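TsrD (Streptomyces laurentii, PDB 5X7L) is a small SnoaL-like polyketide cyclase family protein of the NTF2 clan, built as a curved antiparallel sheet packed against helices and found as a pair of chains. Local coordinates at residues 15-20 against 80-85; 34-39 against 108-113; 59-64 against 100-105; 93-98 against 131-136. All coordinates share one frame; numbering follows the deposited sequence.

Interaction 1. Residues 15-20 against 80-85; sequences HFLAAY and ARMTFS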
loop_
_atom_site.group_PDB
_atom_site.type_symbol
_atom_site.label_atom_id
_atom_site.label_comp_id
_atom_site.label_asym_id
_atom_site.label_seq_id
_atom_site.Cartn_x
_atom_site.Cartn_y
_atom_site.Cartn_z
ATOM N N HIS B 15 17.812 -2.958 9.555
ATOM C CA HIS B 15 18.818 -2.532 8.589
ATOM C C HIS B 15 18.214 -1.694 7.469
ATOM O O HIS B 15 18.802 -0.699 7.054
ATOM C CB HIS B 15 19.550 -3.735 8.000
ATOM C CG HIS B 15 20.575 -4.318 8.918
ATOM N ND1 HIS B 15 21.736 -3.655 9.249
ATOM C CD2 HIS B 15 20.619 -5.502 9.572
ATOM C CE1 HIS B 15 22.454 -4.404 10.065
ATOM N NE2 HIS B 15 21.798 -5.531 10.278
ATOM N N PHE B 16 17.045 -2.099 6.980
ATOM C CA PHE B 16 16.377 -1.361 5.911
ATOM C C PHE B 16 16.103 0.077 6.352
ATOM O O PHE B 16 16.432 1.032 5.648
ATOM C CB PHE B 16 15.078 -2.062 5.509
ATOM C CG PHE B 16 14.366 -1.415 4.355
ATOM C CD1 PHE B 16 14.744 -1.692 3.049
ATOM C CD2 PHE B 16 13.316 -0.537 4.572
ATOM C CE1 PHE B 16 14.086 -1.102 1.981
ATOM C CE2 PHE B 16 12.657 0.057 3.511
ATOM C CZ PHE B 16 13.042 -0.225 2.213
ATOM N N LEU B 17 15.519 0.228 7.537
ATOM C CA LEU B 17 15.207 1.552 8.070
ATOM C C LEU B 17 16.473 2.384 8.267
ATOM O O LEU B 17 16.495 3.574 7.941
ATOM C CB LEU B 17 14.450 1.435 9.391
ATOM C CG LEU B 17 13.082 0.747 9.334
ATOM C CD1 LEU B 17 12.601 0.456 10.746
ATOM C CD2 LEU B 17 12.058 1.575 8.569
ATOM N N ALA B 18 17.523 1.757 8.792
ATOM C CA ALA B 18 18.772 2.462 9.073
ATOM C C ALA B 18 19.434 2.988 7.796
ATOM O O ALA B 18 20.053 4.049 7.810
ATOM C CB ALA B 18 19.731 1.563 9.837
ATOM N N ALA B 19 19.308 2.252 6.693
ATOM C CA ALA B 19 19.881 2.699 5.419
ATOM C C ALA B 19 19.353 4.084 5.051
ATOM O O ALA B 19 20.117 4.973 4.670
ATOM C CB ALA B 19 19.569 1.706 4.311
ATOM N N TYR B 20 18.041 4.258 5.170
ATOM C CA TYR B 20 17.403 5.529 4.851
ATOM C C TYR B 20 17.674 6.589 5.912
ATOM O O TYR B 20 18.071 7.707 5.590
ATOM C CB TYR B 20 15.894 5.344 4.676
ATOM C CG TYR B 20 15.533 4.615 3.406
ATOM C CD1 TYR B 20 15.536 3.227 3.359
ATOM C CD2 TYR B 20 15.198 5.313 2.244
ATOM C CE1 TYR B 20 15.216 2.547 2.196
ATOM C CE2 TYR B 20 14.872 4.636 1.073
ATOM C CZ TYR B 20 14.883 3.253 1.059
ATOM O OH TYR B 20 14.561 2.564 -0.089
ATOM N N ALA B 80 5.770 -4.387 5.386
ATOM C CA ALA B 80 6.118 -3.265 6.249
ATOM C C ALA B 80 5.254 -2.057 5.909
ATOM O O ALA B 80 5.311 -1.544 4.790
ATOM C CB ALA B 80 7.594 -2.920 6.097
ATOM N N ARG B 81 4.439 -1.625 6.868
ATOM C CA ARG B 81 3.725 -0.361 6.746
ATOM C C ARG B 81 4.577 0.703 7.417
ATOM O O ARG B 81 4.968 0.546 8.576
ATOM C CB ARG B 81 2.342 -0.433 7.396
ATOM C CG ARG B 81 1.568 0.873 7.280
ATOM C CD ARG B 81 0.097 0.724 7.599
ATOM N NE ARG B 81 -0.161 0.364 8.991
ATOM C CZ ARG B 81 -0.241 1.230 10.000
ATOM N NH1 ARG B 81 -0.056 2.531 9.794
ATOM N NH2 ARG B 81 -0.504 0.794 11.228
HETATM N N MSE B 82 4.868 1.781 6.692
HETATM C CA MSE B 82 5.831 2.780 7.144
HETATM C C MSE B 82 5.324 4.188 6.924
HETATM O O MSE B 82 4.378 4.417 6.161
HETATM C CB MSE B 82 7.164 2.585 6.413
HETATM C CG MSE B 82 7.836 1.269 6.791
HETATM SE SE MSE B 82 9.412 0.869 5.714
HETATM C CE MSE B 82 8.482 0.253 4.118
ATOM N N THR B 83 5.963 5.127 7.617
ATOM C CA THR B 83 5.729 6.554 7.447
ATOM C C THR B 83 7.044 7.200 7.020
ATOM O O THR B 83 8.086 6.967 7.633
ATOM C CB THR B 83 5.209 7.198 8.745
ATOM O OG1 THR B 83 3.942 6.624 9.080
ATOM C CG2 THR B 83 5.035 8.700 8.573
ATOM N N PHE B 84 6.974 8.016 5.972
ATOM C CA PHE B 84 8.136 8.630 5.338
ATOM C C PHE B 84 7.956 10.141 5.382
ATOM O O PHE B 84 6.965 10.662 4.862
ATOM C CB PHE B 84 8.233 8.118 3.899
ATOM C CG PHE B 84 9.354 8.706 3.091
ATOM C CD1 PHE B 84 10.663 8.671 3.546
ATOM C CD2 PHE B 84 9.101 9.235 1.831
ATOM C CE1 PHE B 84 11.690 9.188 2.774
ATOM C CE2 PHE B 84 10.124 9.751 1.056
ATOM C CZ PHE B 84 11.419 9.730 1.528
ATOM N N SER B 85 8.889 10.840 6.021
ATOM C CA SER B 85 8.756 12.283 6.199
ATOM C C SER B 85 10.097 12.984 6.048
ATOM O O SER B 85 11.154 12.353 6.081
ATOM C CB SER B 85 8.150 12.609 7.569
ATOM O OG SER B 85 9.012 12.211 8.619
#

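Interaction 2. Residues 34-39 against 108-113; sequences PEYRHP and DIFLIE. With IPA (isopropyl alcohol), chain G.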
loop_
_atom_site.group_PDB
_atom_site.type_symbol
_atom_site.label_atom_id
_atom_site.label_comp_id
_atom_site.label_asym_id
_atom_site.label_seq_id
_atom_site.Cartn_x
_atom_site.Cartn_y
_atom_site.Cartn_z
ATOM N N PRO B 34 21.897 -9.290 -3.256
ATOM C CA PRO B 34 22.751 -8.634 -4.255
ATOM C C PRO B 34 22.129 -8.593 -5.657
ATOM O O PRO B 34 22.434 -7.694 -6.437
ATOM C CB PRO B 34 24.023 -9.493 -4.245
ATOM C CG PRO B 34 24.066 -10.070 -2.875
ATOM C CD PRO B 34 22.625 -10.341 -2.522
ATOM N N GLU B 35 21.254 -9.548 -5.954
ATOM C CA GLU B 35 20.565 -9.612 -7.244
ATOM C C GLU B 35 19.130 -9.090 -7.132
ATOM O O GLU B 35 18.223 -9.577 -7.813
ATOM C CB GLU B 35 20.579 -11.046 -7.782
ATOM C CG GLU B 35 21.985 -11.599 -7.967
ATOM C CD GLU B 35 21.994 -13.013 -8.509
ATOM O OE1 GLU B 35 21.566 -13.934 -7.783
ATOM O OE2 GLU B 35 22.434 -13.203 -9.660
ATOM N N TYR B 36 18.943 -8.084 -6.278
ATOM C CA TYR B 36 17.645 -7.451 -6.063
ATOM C C TYR B 36 16.954 -7.098 -7.375
ATOM O O TYR B 36 17.595 -6.618 -8.311
ATOM C CB TYR B 36 17.809 -6.177 -5.230
ATOM C CG TYR B 36 16.517 -5.743 -4.594
ATOM C CD1 TYR B 36 16.107 -6.297 -3.391
ATOM C CD2 TYR B 36 15.687 -4.808 -5.203
ATOM C CE1 TYR B 36 14.912 -5.932 -2.804
ATOM C CE2 TYR B 36 14.489 -4.430 -4.618
ATOM C CZ TYR B 36 14.110 -4.999 -3.416
ATOM O OH TYR B 36 12.927 -4.647 -2.814
ATOM N N ARG B 37 15.645 -7.323 -7.426
ATOM C CA ARG B 37 14.870 -7.083 -8.639
ATOM C C ARG B 37 13.854 -5.970 -8.411
ATOM O O ARG B 37 12.716 -6.227 -8.025
ATOM C CB ARG B 37 14.159 -8.369 -9.080
ATOM C CG ARG B 37 15.087 -9.561 -9.280
ATOM C CD ARG B 37 14.336 -10.807 -9.733
ATOM N NE ARG B 37 13.367 -11.280 -8.743
ATOM C CZ ARG B 37 13.629 -12.147 -7.765
ATOM N NH1 ARG B 37 14.846 -12.653 -7.605
ATOM N NH2 ARG B 37 12.662 -12.510 -6.931
ATOM N N HIS B 38 14.264 -4.727 -8.642
ATOM C CA HIS B 38 13.345 -3.601 -8.511
ATOM C C HIS B 38 12.265 -3.706 -9.597
ATOM O O HIS B 38 12.583 -3.985 -10.756
ATOM C CB HIS B 38 14.095 -2.275 -8.628
ATOM C CG HIS B 38 13.320 -1.099 -8.125
ATOM N ND1 HIS B 38 12.203 -0.614 -8.767
ATOM C CD2 HIS B 38 13.506 -0.307 -7.043
ATOM C CE1 HIS B 38 11.728 0.422 -8.102
ATOM N NE2 HIS B 38 12.501 0.630 -7.051
ATOM N N PRO B 39 10.986 -3.491 -9.235
ATOM C CA PRO B 39 9.904 -3.631 -10.224
ATOM C C PRO B 39 9.908 -2.595 -11.356
ATOM O O PRO B 39 9.271 -2.820 -12.382
ATOM C CB PRO B 39 8.634 -3.481 -9.377
ATOM C CG PRO B 39 9.065 -2.737 -8.161
ATOM C CD PRO B 39 10.456 -3.226 -7.887
ATOM N N ASP B 108 5.169 -1.643 1.856
ATOM C CA ASP B 108 6.029 -2.484 1.025
ATOM C C ASP B 108 5.801 -3.947 1.364
ATOM O O ASP B 108 5.786 -4.316 2.539
ATOM C CB ASP B 108 7.514 -2.185 1.269
ATOM C CG ASP B 108 7.956 -0.840 0.731
ATOM O OD1 ASP B 108 7.156 -0.121 0.101
ATOM O OD2 ASP B 108 9.136 -0.502 0.949
ATOM N N ILE B 109 5.645 -4.770 0.332
ATOM C CA ILE B 109 5.645 -6.217 0.486
ATOM C C ILE B 109 6.942 -6.735 -0.110
ATOM O O ILE B 109 7.203 -6.527 -1.291
ATOM C CB ILE B 109 4.445 -6.875 -0.217
ATOM C CG1 ILE B 109 3.135 -6.308 0.337
ATOM C CG2 ILE B 109 4.505 -8.390 -0.058
ATOM C CD1 ILE B 109 1.897 -6.791 -0.383
ATOM N N PHE B 110 7.754 -7.397 0.711
ATOM C CA PHE B 110 9.027 -7.955 0.270
ATOM C C PHE B 110 8.949 -9.466 0.120
ATOM O O PHE B 110 8.356 -10.153 0.953
ATOM C CB PHE B 110 10.135 -7.649 1.274
ATOM C CG PHE B 110 10.450 -6.193 1.428
ATOM C CD1 PHE B 110 11.203 -5.525 0.473
ATOM C CD2 PHE B 110 10.026 -5.495 2.550
ATOM C CE1 PHE B 110 11.513 -4.183 0.626
ATOM C CE2 PHE B 110 10.331 -4.151 2.705
ATOM C CZ PHE B 110 11.078 -3.497 1.743
ATOM N N LEU B 111 9.569 -9.966 -0.944
ATOM C CA LEU B 111 9.817 -11.391 -1.129
ATOM C C LEU B 111 11.202 -11.727 -0.581
ATOM O O LEU B 111 12.185 -11.074 -0.931
ATOM C CB LEU B 111 9.740 -11.753 -2.614
ATOM C CG LEU B 111 10.038 -13.201 -3.014
ATOM C CD1 LEU B 111 8.978 -14.147 -2.468
ATOM C CD2 LEU B 111 10.142 -13.315 -4.531
ATOM N N ILE B 112 11.271 -12.746 0.270
ATOM C CA ILE B 112 12.527 -13.178 0.876
ATOM C C ILE B 112 13.118 -14.357 0.101
ATOM O O ILE B 112 12.462 -15.385 -0.068
ATOM C CB ILE B 112 12.318 -13.574 2.355
ATOM C CG1 ILE B 112 11.744 -12.393 3.145
ATOM C CG2 ILE B 112 13.625 -14.054 2.980
ATOM C CD1 ILE B 112 11.112 -12.783 4.464
ATOM N N GLU B 113 14.353 -14.186 -0.369
ATOM C CA GLU B 113 15.118 -15.246 -1.027
ATOM C C GLU B 113 16.514 -15.261 -0.442
ATOM O O GLU B 113 17.127 -14.207 -0.277
ATOM C CB GLU B 113 15.220 -15.014 -2.534
ATOM C CG GLU B 113 13.913 -15.169 -3.282
ATOM C CD GLU B 113 14.030 -14.849 -4.762
ATOM O OE1 GLU B 113 15.111 -14.410 -5.213
ATOM O OE2 GLU B 113 13.025 -15.025 -5.478
HETATM C C1 IPA G . 11.408 -0.757 -1.359
HETATM C C2 IPA G . 11.226 0.752 -1.457
HETATM C C3 IPA G . 10.412 1.116 -2.692
HETATM O O2 IPA G . 10.547 1.226 -0.299
#

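Interaction 3. Residues 59-64 against 100-105; sequences STVEDL and RRFSVG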
loop_
_atom_site.group_PDB
_atom_site.type_symbol
_atom_site.label_atom_id
_atom_site.label_comp_id
_atom_site.label_asym_id
_atom_site.label_seq_id
_atom_site.Cartn_x
_atom_site.Cartn_y
_atom_site.Cartn_z
ATOM N N SER B 59 20.149 13.248 -0.896
ATOM C CA SER B 59 20.425 14.532 -1.534
ATOM C C SER B 59 19.180 15.404 -1.731
ATOM O O SER B 59 19.300 16.625 -1.844
ATOM C CB SER B 59 21.111 14.310 -2.884
ATOM O OG SER B 59 20.248 13.660 -3.799
ATOM N N THR B 60 17.997 14.794 -1.769
ATOM C CA THR B 60 16.772 15.536 -2.086
ATOM C C THR B 60 15.847 15.770 -0.888
ATOM O O THR B 60 14.878 16.523 -0.994
ATOM C CB THR B 60 15.970 14.828 -3.194
ATOM O OG1 THR B 60 15.593 13.519 -2.751
ATOM C CG2 THR B 60 16.798 14.721 -4.470
ATOM N N VAL B 61 16.143 15.122 0.236
ATOM C CA VAL B 61 15.341 15.257 1.445
ATOM C C VAL B 61 16.241 15.593 2.629
ATOM O O VAL B 61 17.254 14.933 2.854
ATOM C CB VAL B 61 14.556 13.968 1.752
ATOM C CG1 VAL B 61 13.780 14.098 3.061
ATOM C CG2 VAL B 61 13.610 13.640 0.608
ATOM N N GLU B 62 15.875 16.633 3.369
ATOM C CA GLU B 62 16.521 16.941 4.641
ATOM C C GLU B 62 15.652 16.429 5.784
ATOM O O GLU B 62 14.433 16.339 5.648
ATOM C CB GLU B 62 16.770 18.443 4.773
ATOM C CG GLU B 62 17.928 18.916 3.903
ATOM C CD GLU B 62 18.140 20.419 3.923
ATOM O OE1 GLU B 62 17.378 21.138 4.602
ATOM O OE2 GLU B 62 19.078 20.888 3.244
ATOM N N ASP B 63 16.286 16.097 6.908
ATOM C CA ASP B 63 15.583 15.567 8.078
ATOM C C ASP B 63 14.732 14.352 7.711
ATOM O O ASP B 63 13.604 14.204 8.176
ATOM C CB ASP B 63 14.711 16.652 8.726
ATOM C CG ASP B 63 14.129 16.217 10.060
ATOM O OD1 ASP B 63 14.838 15.529 10.826
ATOM O OD2 ASP B 63 12.959 16.544 10.338
ATOM N N LEU B 64 15.280 13.483 6.870
ATOM C CA LEU B 64 14.563 12.295 6.437
ATOM C C LEU B 64 14.258 11.404 7.634
ATOM O O LEU B 64 15.130 11.148 8.470
ATOM C CB LEU B 64 15.380 11.525 5.397
ATOM C CG LEU B 64 14.681 10.351 4.701
ATOM C CD1 LEU B 64 15.259 10.154 3.312
ATOM C CD2 LEU B 64 14.791 9.060 5.507
ATOM N N ARG B 100 9.332 22.332 1.223
ATOM C CA ARG B 100 8.252 22.048 2.173
ATOM C C ARG B 100 8.409 20.720 2.902
ATOM O O ARG B 100 9.021 19.779 2.388
ATOM C CB ARG B 100 6.901 22.036 1.457
ATOM C CG ARG B 100 6.472 23.360 0.860
ATOM C CD ARG B 100 5.107 23.210 0.209
ATOM N NE ARG B 100 4.656 24.431 -0.449
ATOM C CZ ARG B 100 3.507 24.540 -1.109
ATOM N N ARG B 101 7.823 20.654 4.095
ATOM C CA ARG B 101 7.696 19.411 4.845
ATOM C C ARG B 101 6.699 18.478 4.177
ATOM O O ARG B 101 5.730 18.922 3.559
ATOM C CB ARG B 101 7.212 19.679 6.275
ATOM C CG ARG B 101 8.145 20.490 7.154
ATOM C CD ARG B 101 9.365 19.692 7.588
ATOM N NE ARG B 101 9.022 18.408 8.191
ATOM C CZ ARG B 101 9.915 17.490 8.554
ATOM N NH1 ARG B 101 11.215 17.717 8.398
ATOM N NH2 ARG B 101 9.510 16.343 9.081
ATOM N N PHE B 102 6.927 17.183 4.333
ATOM C CA PHE B 102 5.959 16.181 3.912
ATOM C C PHE B 102 5.966 15.023 4.896
ATOM O O PHE B 102 6.946 14.804 5.606
ATOM C CB PHE B 102 6.267 15.670 2.496
ATOM C CG PHE B 102 7.570 14.926 2.393
ATOM C CD1 PHE B 102 8.748 15.600 2.104
ATOM C CD2 PHE B 102 7.619 13.552 2.596
ATOM C CE1 PHE B 102 9.949 14.919 2.015
ATOM C CE2 PHE B 102 8.819 12.868 2.512
ATOM C CZ PHE B 102 9.986 13.552 2.221
ATOM N N SER B 103 4.862 14.288 4.929
ATOM C CA SER B 103 4.779 13.038 5.664
ATOM C C SER B 103 3.732 12.189 4.969
ATOM O O SER B 103 2.571 12.593 4.877
ATOM C CB SER B 103 4.405 13.270 7.126
ATOM O OG SER B 103 4.363 12.034 7.821
ATOM N N VAL B 104 4.149 11.033 4.456
ATOM C CA VAL B 104 3.239 10.147 3.735
ATOM C C VAL B 104 3.414 8.702 4.165
ATOM O O VAL B 104 4.485 8.289 4.614
ATOM C CB VAL B 104 3.427 10.234 2.200
ATOM C CG1 VAL B 104 3.014 11.606 1.696
ATOM C CG2 VAL B 104 4.860 9.909 1.798
ATOM N N GLY B 105 2.348 7.932 4.000
ATOM C CA GLY B 105 2.383 6.516 4.294
ATOM C C GLY B 105 2.748 5.691 3.077
ATOM O O GLY B 105 2.542 6.101 1.927
HETATM O O HOH W 1 11.121 14.012 9.279
#

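Interaction 4. Residues 93-98 against 131-136; sequences LGIPAS and RQLGAL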
loop_
_atom_site.group_PDB
_atom_site.type_symbol
_atom_site.label_atom_id
_atom_site.label_comp_id
_atom_site.label_asym_id
_atom_site.label_seq_id
_atom_site.Cartn_x
_atom_site.Cartn_y
_atom_site.Cartn_z
ATOM N N LEU B 93 10.367 12.631 -7.665
ATOM C CA LEU B 93 9.386 11.985 -8.539
ATOM C C LEU B 93 8.659 12.976 -9.452
ATOM O O LEU B 93 7.435 12.932 -9.586
ATOM C CB LEU B 93 8.374 11.199 -7.699
ATOM C CG LEU B 93 8.977 10.169 -6.738
ATOM C CD1 LEU B 93 7.905 9.609 -5.816
ATOM C CD2 LEU B 93 9.677 9.046 -7.493
ATOM N N GLY B 94 9.422 13.877 -10.064
ATOM C CA GLY B 94 8.868 14.855 -10.991
ATOM C C GLY B 94 8.387 16.149 -10.357
ATOM O O GLY B 94 7.994 17.075 -11.065
ATOM N N ILE B 95 8.415 16.216 -9.026
ATOM C CA ILE B 95 8.000 17.411 -8.292
ATOM C C ILE B 95 9.210 18.304 -8.039
ATOM O O ILE B 95 10.146 17.887 -7.360
ATOM C CB ILE B 95 7.361 17.055 -6.930
ATOM C CG1 ILE B 95 6.211 16.055 -7.103
ATOM C CG2 ILE B 95 6.883 18.319 -6.220
ATOM C CD1 ILE B 95 5.769 15.406 -5.805
ATOM N N PRO B 96 9.201 19.537 -8.574
ATOM C CA PRO B 96 10.316 20.451 -8.312
ATOM C C PRO B 96 10.485 20.748 -6.818
ATOM O O PRO B 96 9.516 20.686 -6.060
ATOM C CB PRO B 96 9.924 21.720 -9.079
ATOM C CG PRO B 96 8.974 21.252 -10.130
ATOM C CD PRO B 96 8.215 20.123 -9.499
ATOM N N ALA B 97 11.710 21.059 -6.405
ATOM C CA ALA B 97 12.013 21.294 -4.991
ATOM C C ALA B 97 11.168 22.428 -4.408
ATOM O O ALA B 97 11.265 23.573 -4.844
ATOM C CB ALA B 97 13.495 21.594 -4.811
ATOM N N SER B 98 10.347 22.098 -3.413
ATOM C CA SER B 98 9.404 23.053 -2.825
ATOM C C SER B 98 9.903 23.690 -1.534
ATOM O O SER B 98 9.371 24.714 -1.102
ATOM C CB SER B 98 8.077 22.358 -2.528
ATOM O OG SER B 98 8.237 21.393 -1.500
ATOM N N ARG B 131 0.229 16.783 -3.151
ATOM C CA ARG B 131 -0.544 17.838 -2.503
ATOM C C ARG B 131 0.277 18.584 -1.456
ATOM O O ARG B 131 0.251 19.811 -1.402
ATOM C CB ARG B 131 -1.819 17.265 -1.889
ATOM C CG ARG B 131 -2.906 17.080 -2.931
ATOM C CD ARG B 131 -4.119 16.349 -2.397
ATOM N NE ARG B 131 -5.142 16.214 -3.433
ATOM C CZ ARG B 131 -6.131 15.326 -3.408
ATOM N NH1 ARG B 131 -6.247 14.473 -2.396
ATOM N NH2 ARG B 131 -7.009 15.288 -4.404
ATOM N N GLN B 132 1.019 17.846 -0.639
ATOM C CA GLN B 132 1.826 18.464 0.407
ATOM C C GLN B 132 2.970 19.298 -0.158
ATOM O O GLN B 132 3.334 20.327 0.415
ATOM C CB GLN B 132 2.379 17.398 1.343
ATOM C CG GLN B 132 1.310 16.703 2.158
ATOM C CD GLN B 132 1.860 15.511 2.901
ATOM O OE1 GLN B 132 3.016 15.508 3.302
ATOM N NE2 GLN B 132 1.043 14.484 3.077
ATOM N N LEU B 133 3.533 18.865 -1.280
ATOM C CA LEU B 133 4.683 19.554 -1.861
ATOM C C LEU B 133 4.283 20.611 -2.893
ATOM O O LEU B 133 5.139 21.163 -3.586
ATOM C CB LEU B 133 5.658 18.538 -2.456
ATOM C CG LEU B 133 6.258 17.579 -1.420
ATOM C CD1 LEU B 133 7.226 16.610 -2.084
ATOM C CD2 LEU B 133 6.942 18.327 -0.279
ATOM N N GLY B 134 2.987 20.899 -2.971
ATOM C CA GLY B 134 2.483 22.030 -3.744
ATOM C C GLY B 134 2.349 21.791 -5.234
ATOM O O GLY B 134 2.194 22.739 -6.004
ATOM N N ALA B 135 2.401 20.526 -5.643
ATOM C CA ALA B 135 2.314 20.169 -7.058
ATOM C C ALA B 135 0.868 20.007 -7.520
ATOM O O ALA B 135 0.589 20.045 -8.719
ATOM C CB ALA B 135 3.096 18.894 -7.325
ATOM N N LEU B 136 -0.039 19.821 -6.565
ATOM C CA LEU B 136 -1.461 19.664 -6.853
ATOM C C LEU B 136 -2.300 20.392 -5.810
ATOM O O LEU B 136 -1.933 20.430 -4.634
ATOM C CB LEU B 136 -1.848 18.183 -6.871
ATOM C CG LEU B 136 -1.211 17.295 -7.939
ATOM C CD1 LEU B 136 -1.636 15.855 -7.724
ATOM C CD2 LEU B 136 -1.592 17.763 -9.334
HETATM O O HOH W 2 6.833 21.844 -5.958
#

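Interaction 1. Residues 15-20 against 80-85
Phe16 and Leu17 meet the selenium of Met82 in a buried apolar contact between helix 6-22 and strand 77-88, a helix-on-sheet packing at the heart of the cone-like NTF2 fold. Met82, modelled as selenomethionine, is the one strand residue of 80-85 to reach the helix closely, and its SE atom does the touching. Two helix side chains converge on that atom. Phe16 brings its ring carbon CE2 to 4.0 Å from Met82 SE, and Leu17 brings the methyl CD2 to the same 4.0 Å from Met82 SE. The selenium stands 5.2 Å from the centroid of the Phe16 ring, 74° off the ring normal, a Met-aromatic contact of oblique geometry in which the two side chains run nearly at right angles.

Torsions explain the convergence. Phe16 has CG opposite its backbone N (chi1 -176°), which carries the ring out from the helix toward the strand. Met82 then bends at its last torsion (chi3 -78°), turning the terminal methyl CE aside and leaving SE to meet the helix. Within the helix, Tyr20 lies one turn after Phe16, and its CE1 sits 3.5 Å above the plane of the Phe16 ring, toward the rim, covering part of one face of that ring.

Further layers close round the contact. Phe110 of strand 101-113 meets Phe16 edge-to-face, Leu106 and Asp108 of the same strand pack on Met82, and Met50 of helix 47-60 touches both Phe16 and Tyr20, so that helices 6-22 and 47-60 pack on each other beside the sheet.

Interaction 2. Residues 34-39 against 108-113
Arg37 grips Glu113 through a two-pronged salt bridge, the guanidinium presenting NH1 and NH2 end-on to the two carboxylate oxygens. Arg37 NH1 donates to Glu113 OE1 at 3.0 Å in a nearly straight bond (169°), lying in the guanidinium plane and reaching the oxygen on its syn side. The second prong is less regular: Arg37 NH2 stands 2.9 Å from Glu113 OE2 but approaches from above the carboxylate plane. The two flat groups are turned 41° apart, consistent with this unequal fit. At the guanidinium edge the methyl CD2 of Leu111 lies 3.6 Å from Arg37 NH2, an apolar neighbour beside the ion pair.

Deeper in, Tyr36 OH comes to the edge of the Phe110 ring, in its plane, 3.7 Å from Phe110 CE1. The hydroxyl has its polar partner in His120 ND1. Phe110 is itself held by stacking on Phe117. The same ring carbon, Phe110 CE1, also lies 4.0 Å from C1 of an isopropyl alcohol molecule, probably from the crystallisation liquor, whose O2 donates to Asp108 OD2 at 2.6 Å.

A bend at chi3 (-63°) turns the Arg37 guanidinium toward Glu113, whose chain runs extended beyond CG. Gln119 OE1 takes a further bond from Arg37 NH2, and the backbone of Arg37 pairs with Ala118 of strand 116-124. Two charges thus share two hydrogen bonds where both residues are partly exposed, and each would probably stabilise the ionised form of the other, while the aromatic pair behind them is buried.

Interaction 3. Residues 59-64 against 100-105
Asp63 sets its carboxylate opposite its backbone N (chi1 -171°), and Arg101 folds back through two successive bends (chi2 -73°, chi3 -52°), bringing the charged ends together across the surface. The two side chains meet at a slant as a salt bridge: Arg101 NH1 donates to Asp63 OD2 at 2.9 Å, using the anti lone pair of that oxygen. The bond is clearly bent, and the oxygen is tilted from the guanidinium plane, which is itself markedly turned from the carboxylate plane. A single prong makes the pair, in contrast to a guanidinium that grips both oxygens.

A water completes the clasp. It accepts a bond from Arg101 NH2 at 2.8 Å and donates to the backbone carbonyl Asp63 O at 2.7 Å, tying the second guanidinium nitrogen to the same residue that NH1 holds through its side chain.

Beneath this polar layer Val61 turns both methyls onto the end of the Phe102 ring. Val61 CG1 lies 3.9 Å from Phe102 CZ and Val61 CG2 lies 4.0 Å from Phe102 CZ, so the CZ end of the ring meets the fork of the valine, the side chains crossing nearly at right angles. Both residues are buried, while Asp63 and Arg101 are exposed.

Val61 is the first residue to leave the helical conformation at the end of helix 47-60, and the chain turns a corner at Glu62 and Asp63. The contact thus ties the start of strand 61-74 to strand 101-113 across the intervening strand 77-88, whose Phe84 meets Phe102, while Leu129 of helix 126-132 also packs on that ring.

Interaction 4. Residues 93-98 against 131-136
A Schellman motif ends helix 126-132, and the turn it makes is what the loop 93-98 packs against. Gly134, with positive phi, is the C-prime residue: Ala135 N returns to His130 O, and Gly134 N bonds weakly to Arg131 O. This reversal sets Leu133 and Ala135 both toward the loop, where Ile95 meets them.

Ile95 supplies the methyl CG2 as the shared point of contact, 4.0 Å from Leu133 CB and 4.0 Å from Ala135 CB. Its other branch carries CD1 to 4.2 Å from Leu133 CD1, and the Ile95 and Leu133 side chains cross at about a right angle. Farther along the loop, Ser98 meets Leu133 at its backbone carbonyl and at its other methyl. Ser98 CB is 3.3 Å from Leu133 O, and Ser98 OG is 3.5 Å from Leu133 CD2. The Ser98 torsion (chi1 67°) puts OG beside that methyl, while its polar partners are Gln88 OE1 and the N of Arg100.

One water bridges the backbones, donating to Pro96 O at 2.9 Å and to Leu133 O at 3.0 Å. No direct hydrogen bond crosses the contact, so its cohesion comes from apolar packing around Leu133 and Ile95, supplemented by that water, which satisfies a carbonyl on each strip of chain.

Overall arrangement
Strand 101-113 carries one half of interactions 2 and 3, whose centres lie about 24 Å apart on opposite sides of the chain's centre. Interaction 1 stands between them on the neighbouring strand 77-88: Ala80 N to Asp108 O (2.8 Å) joins it to interaction 2, and Phe84 N to Val104 O (2.8 Å) to interaction 3. Isopropyl alcohol lies where interactions 1 and 2 adjoin, bonded to Asp108 and about 4 Å from the side chain of Phe16, and may mark a pocket. Interaction 4, about 11 Å from interaction 3 between centres, is linked to it by Ser103 N and Gln132 OE1 (2.7 Å), but touches neither of the others.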